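Local coordinates for protein alpha-/beta-galactoside alpha-2,3-sialyltransferase (Photobacterium phosphoreum, PDB 2ZWI) that probably transfers sialic acid from a CMP-activated donor to galactosides through an alpha-2,3 linkage, and binds CMP and a zinc ion, at residues Ile105-Tyr117 / Tyr160-Arg174. Residues are numbered along the deposited sequence; the frame is centred on the assembly and turned at random.
Sequences IELNFYDDGSAEY and YGFSQLYPTTYHMLR
Leu107 and Phe109 pair with Thr168 and Tyr170 as neighbouring parallel strands, 105-110 and 168-172, in the N-terminal Rossmann-like sheet of this GT-B fold. Backbone hydrogen bonds form a ladder from Leu107 N-Pro167 O to Asp111 N-His171 O (3.2 Å).

On the sheet face carrying Leu107 and Phe109 the packing is apolar and aromatic. Phe109 CZ sits over the centre of the Phe162 ring, 3.7 Å above its plane, with the two rings inclined at 49°. Thr168 CG2 meets the edge of the Phe109 ring, and the Tyr170 ring lies nearly parallel to it but slid aside. Helix 86-98 also packs here.

Across the sheet, with His171 CG anti to its carbonyl carbon (chi1 -56°), the imidazole forms an offset stack with Tyr110, planes 13° apart. Its opposite face receives Thr169 CG2, while Asn108 ND2 donates a weak hydrogen bond to His171 NE2 at the ring edge.

Where the strands end, near the CMP site, the Asp111 carboxylate ties the segments together. Tyr160 OH donates to Asp111 OD1 (2.8 Å). Two donors grip Asp111 OD2: Leu173 N from above the carboxylate plane and Tyr117 OH (2.6 Å) nearly along the C-O axis; Tyr117 OH itself accepts a hydrogen bond from Arg174 N (2.8 Å).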
# COMPACT_ATOMS: atom_id res chain seq x y z
N ILE A 105 10.63 20.32 9.20
CA ILE A 105 9.80 19.12 8.98
C ILE A 105 9.75 18.77 7.50
O ILE A 105 9.49 19.63 6.66
CB ILE A 105 8.35 19.29 9.50
CG1 ILE A 105 8.34 19.47 11.02
CG2 ILE A 105 7.49 18.08 9.11
CD1 ILE A 105 7.08 20.15 11.56
N GLU A 106 10.01 17.50 7.19
CA GLU A 106 9.90 16.97 5.83
C GLU A 106 9.02 15.73 5.86
O GLU A 106 9.01 15.00 6.85
CB GLU A 106 11.28 16.64 5.27
CG GLU A 106 12.13 17.89 5.06
CD GLU A 106 13.47 17.62 4.41
OE1 GLU A 106 14.28 18.57 4.33
OE2 GLU A 106 13.71 16.46 3.98
N LEU A 107 8.28 15.50 4.78
CA LEU A 107 7.23 14.48 4.77
C LEU A 107 7.40 13.48 3.63
O LEU A 107 7.71 13.87 2.51
CB LEU A 107 5.84 15.12 4.64
CG LEU A 107 5.46 16.23 5.64
CD1 LEU A 107 4.15 16.86 5.26
CD2 LEU A 107 5.41 15.69 7.08
N ASN A 108 7.21 12.21 3.95
CA ASN A 108 7.08 11.15 2.95
C ASN A 108 5.76 10.41 3.19
O ASN A 108 5.60 9.76 4.24
CB ASN A 108 8.25 10.16 3.07
CG ASN A 108 9.60 10.80 2.74
OD1 ASN A 108 10.45 10.98 3.63
ND2 ASN A 108 9.79 11.15 1.48
N PHE A 109 4.83 10.52 2.24
CA PHE A 109 3.56 9.81 2.29
C PHE A 109 3.56 8.59 1.34
O PHE A 109 3.91 8.71 0.17
CB PHE A 109 2.39 10.72 1.91
CG PHE A 109 2.04 11.76 2.95
CD1 PHE A 109 1.22 11.44 4.04
CD2 PHE A 109 2.50 13.07 2.83
CE1 PHE A 109 0.89 12.40 5.01
CE2 PHE A 109 2.16 14.05 3.78
CZ PHE A 109 1.35 13.71 4.87
N TYR A 110 3.18 7.43 1.86
CA TYR A 110 3.07 6.21 1.08
C TYR A 110 1.60 5.81 0.94
O TYR A 110 0.90 5.72 1.95
CB TYR A 110 3.83 5.08 1.79
CG TYR A 110 5.32 5.31 1.85
CD1 TYR A 110 5.89 6.13 2.82
CD2 TYR A 110 6.15 4.70 0.92
CE1 TYR A 110 7.27 6.34 2.87
CE2 TYR A 110 7.54 4.90 0.96
CZ TYR A 110 8.07 5.72 1.92
OH TYR A 110 9.42 5.90 1.93
N ASP A 111 1.14 5.59 -0.29
CA ASP A 111 -0.25 5.17 -0.53
C ASP A 111 -0.63 3.97 0.34
O ASP A 111 0.20 3.09 0.54
CB ASP A 111 -0.47 4.77 -2.00
CG ASP A 111 -0.48 5.96 -2.94
OD1 ASP A 111 -0.60 7.12 -2.49
OD2 ASP A 111 -0.36 5.70 -4.17
N ASP A 112 -1.88 3.93 0.80
CA ASP A 112 -2.43 2.84 1.63
C ASP A 112 -2.78 1.60 0.78
O ASP A 112 -2.60 0.47 1.22
CB ASP A 112 -3.66 3.38 2.37
CG ASP A 112 -4.38 2.34 3.21
OD1 ASP A 112 -4.14 2.29 4.43
OD2 ASP A 112 -5.22 1.60 2.65
N GLY A 113 -3.29 1.84 -0.43
CA GLY A 113 -3.80 0.78 -1.29
C GLY A 113 -4.78 1.34 -2.31
O GLY A 113 -4.59 2.44 -2.82
N SER A 114 -5.85 0.59 -2.56
CA SER A 114 -6.84 0.95 -3.57
C SER A 114 -7.67 2.21 -3.24
O SER A 114 -8.18 2.87 -4.16
CB SER A 114 -7.78 -0.23 -3.81
OG SER A 114 -8.63 -0.42 -2.70
N ALA A 115 -7.82 2.52 -1.95
CA ALA A 115 -8.64 3.66 -1.51
C ALA A 115 -8.22 4.99 -2.13
O ALA A 115 -9.08 5.74 -2.60
CB ALA A 115 -8.68 3.76 0.02
N GLU A 116 -6.91 5.29 -2.14
CA GLU A 116 -6.44 6.53 -2.78
C GLU A 116 -6.85 6.59 -4.25
O GLU A 116 -7.20 7.66 -4.74
CB GLU A 116 -4.92 6.70 -2.66
CG GLU A 116 -4.43 7.16 -1.30
CD GLU A 116 -4.18 6.00 -0.34
OE1 GLU A 116 -3.32 6.14 0.57
OE2 GLU A 116 -4.83 4.95 -0.49
N TYR A 117 -6.84 5.44 -4.92
CA TYR A 117 -7.11 5.37 -6.37
C TYR A 117 -8.59 5.43 -6.69
O TYR A 117 -8.99 6.02 -7.71
CB TYR A 117 -6.36 4.17 -7.00
CG TYR A 117 -4.88 4.47 -6.94
CD1 TYR A 117 -4.12 4.14 -5.82
CD2 TYR A 117 -4.26 5.19 -7.97
CE1 TYR A 117 -2.77 4.48 -5.73
CE2 TYR A 117 -2.91 5.53 -7.89
CZ TYR A 117 -2.18 5.18 -6.77
OH TYR A 117 -0.86 5.53 -6.70
N TYR A 160 -3.31 14.76 -0.60
CA TYR A 160 -2.27 15.07 -1.59
C TYR A 160 -1.84 16.55 -1.63
O TYR A 160 -1.20 17.00 -2.59
CB TYR A 160 -2.66 14.56 -2.99
CG TYR A 160 -2.60 13.05 -3.14
CD1 TYR A 160 -1.38 12.37 -3.15
CD2 TYR A 160 -3.77 12.29 -3.30
CE1 TYR A 160 -1.31 10.98 -3.28
CE2 TYR A 160 -3.71 10.90 -3.46
CZ TYR A 160 -2.48 10.25 -3.44
OH TYR A 160 -2.41 8.88 -3.59
N GLY A 161 -2.17 17.30 -0.57
CA GLY A 161 -1.97 18.75 -0.60
C GLY A 161 -0.91 19.31 0.33
O GLY A 161 -0.80 20.53 0.48
N PHE A 162 -0.11 18.43 0.94
CA PHE A 162 0.87 18.84 1.96
C PHE A 162 2.13 19.52 1.40
O PHE A 162 2.79 20.27 2.14
CB PHE A 162 1.31 17.65 2.83
CG PHE A 162 0.31 17.25 3.88
CD1 PHE A 162 0.54 17.53 5.22
CD2 PHE A 162 -0.86 16.56 3.53
CE1 PHE A 162 -0.38 17.16 6.21
CE2 PHE A 162 -1.79 16.17 4.50
CZ PHE A 162 -1.55 16.47 5.84
N SER A 163 2.48 19.26 0.14
CA SER A 163 3.66 19.91 -0.46
C SER A 163 3.52 21.45 -0.55
O SER A 163 4.50 22.17 -0.77
CB SER A 163 4.04 19.29 -1.80
OG SER A 163 3.20 19.76 -2.85
N GLN A 164 2.28 21.94 -0.39
CA GLN A 164 2.03 23.37 -0.25
C GLN A 164 2.58 23.94 1.06
O GLN A 164 2.82 25.14 1.16
CB GLN A 164 0.52 23.66 -0.35
CG GLN A 164 -0.10 23.27 -1.69
CD GLN A 164 -1.63 23.32 -1.69
OE1 GLN A 164 -2.23 24.16 -2.36
NE2 GLN A 164 -2.26 22.41 -0.94
N LEU A 165 2.78 23.07 2.05
CA LEU A 165 3.17 23.51 3.39
C LEU A 165 4.57 23.10 3.81
O LEU A 165 5.24 23.84 4.54
CB LEU A 165 2.18 23.00 4.44
CG LEU A 165 0.78 23.62 4.61
CD1 LEU A 165 0.87 25.13 4.73
CD2 LEU A 165 -0.13 23.22 3.48
N TYR A 166 4.99 21.90 3.39
CA TYR A 166 6.26 21.32 3.80
C TYR A 166 6.92 20.62 2.61
O TYR A 166 6.23 20.21 1.67
CB TYR A 166 6.04 20.28 4.92
CG TYR A 166 5.38 20.85 6.16
CD1 TYR A 166 3.99 20.84 6.30
CD2 TYR A 166 6.15 21.40 7.19
CE1 TYR A 166 3.38 21.38 7.44
CE2 TYR A 166 5.54 21.95 8.34
CZ TYR A 166 4.16 21.92 8.45
OH TYR A 166 3.55 22.45 9.56
N PRO A 167 8.26 20.49 2.64
CA PRO A 167 8.92 19.58 1.69
C PRO A 167 8.29 18.19 1.84
O PRO A 167 8.35 17.60 2.93
CB PRO A 167 10.38 19.58 2.14
CG PRO A 167 10.56 20.90 2.84
CD PRO A 167 9.24 21.15 3.54
N THR A 168 7.66 17.72 0.76
CA THR A 168 6.85 16.50 0.78
C THR A 168 7.14 15.64 -0.45
O THR A 168 7.21 16.16 -1.58
CB THR A 168 5.34 16.81 0.79
OG1 THR A 168 5.02 17.61 1.93
CG2 THR A 168 4.50 15.56 0.84
N THR A 169 7.30 14.35 -0.22
CA THR A 169 7.29 13.38 -1.32
C THR A 169 6.11 12.41 -1.18
O THR A 169 5.84 11.91 -0.08
CB THR A 169 8.63 12.62 -1.43
OG1 THR A 169 9.68 13.55 -1.76
CG2 THR A 169 8.58 11.54 -2.51
N TYR A 170 5.39 12.19 -2.28
CA TYR A 170 4.31 11.20 -2.33
C TYR A 170 4.81 9.97 -3.06
O TYR A 170 5.06 10.00 -4.28
CB TYR A 170 3.07 11.75 -3.02
CG TYR A 170 2.35 12.76 -2.16
CD1 TYR A 170 1.53 12.32 -1.11
CD2 TYR A 170 2.51 14.12 -2.36
CE1 TYR A 170 0.90 13.21 -0.30
CE2 TYR A 170 1.85 15.04 -1.54
CZ TYR A 170 1.05 14.57 -0.51
OH TYR A 170 0.38 15.43 0.33
N HIS A 171 4.99 8.89 -2.31
CA HIS A 171 5.38 7.62 -2.90
C HIS A 171 4.10 6.92 -3.32
O HIS A 171 3.27 6.55 -2.48
CB HIS A 171 6.15 6.81 -1.88
CG HIS A 171 7.35 7.52 -1.32
ND1 HIS A 171 8.64 7.17 -1.66
CD2 HIS A 171 7.45 8.55 -0.46
CE1 HIS A 171 9.49 7.95 -1.01
NE2 HIS A 171 8.80 8.80 -0.28
N MET A 172 3.91 6.76 -4.63
CA MET A 172 2.63 6.28 -5.14
C MET A 172 2.68 4.89 -5.76
O MET A 172 3.60 4.55 -6.50
CB MET A 172 2.06 7.26 -6.17
CG MET A 172 1.80 8.68 -5.63
SD MET A 172 1.01 9.71 -6.90
CE MET A 172 -0.64 8.98 -6.91
N LEU A 173 1.64 4.11 -5.48
CA LEU A 173 1.45 2.82 -6.12
C LEU A 173 1.57 2.93 -7.63
O LEU A 173 2.24 2.12 -8.26
CB LEU A 173 0.07 2.27 -5.77
CG LEU A 173 -0.09 1.02 -4.91
CD1 LEU A 173 1.20 0.48 -4.30
CD2 LEU A 173 -1.20 1.21 -3.89
N ARG A 174 0.91 3.93 -8.19
CA ARG A 174 0.93 4.14 -9.63
C ARG A 174 1.01 5.64 -9.89
O ARG A 174 -0.01 6.30 -10.08
CB ARG A 174 -0.32 3.52 -10.30
CG ARG A 174 -0.37 1.99 -10.33
CD ARG A 174 0.71 1.38 -11.26
NE ARG A 174 0.56 1.81 -12.65
CZ ARG A 174 -0.13 1.15 -13.58
NH1 ARG A 174 -0.71 0.00 -13.29
NH2 ARG A 174 -0.21 1.64 -14.80
O HOH W 1 10.48 15.03 1.19
O HOH W 2 1.33 8.88 -1.77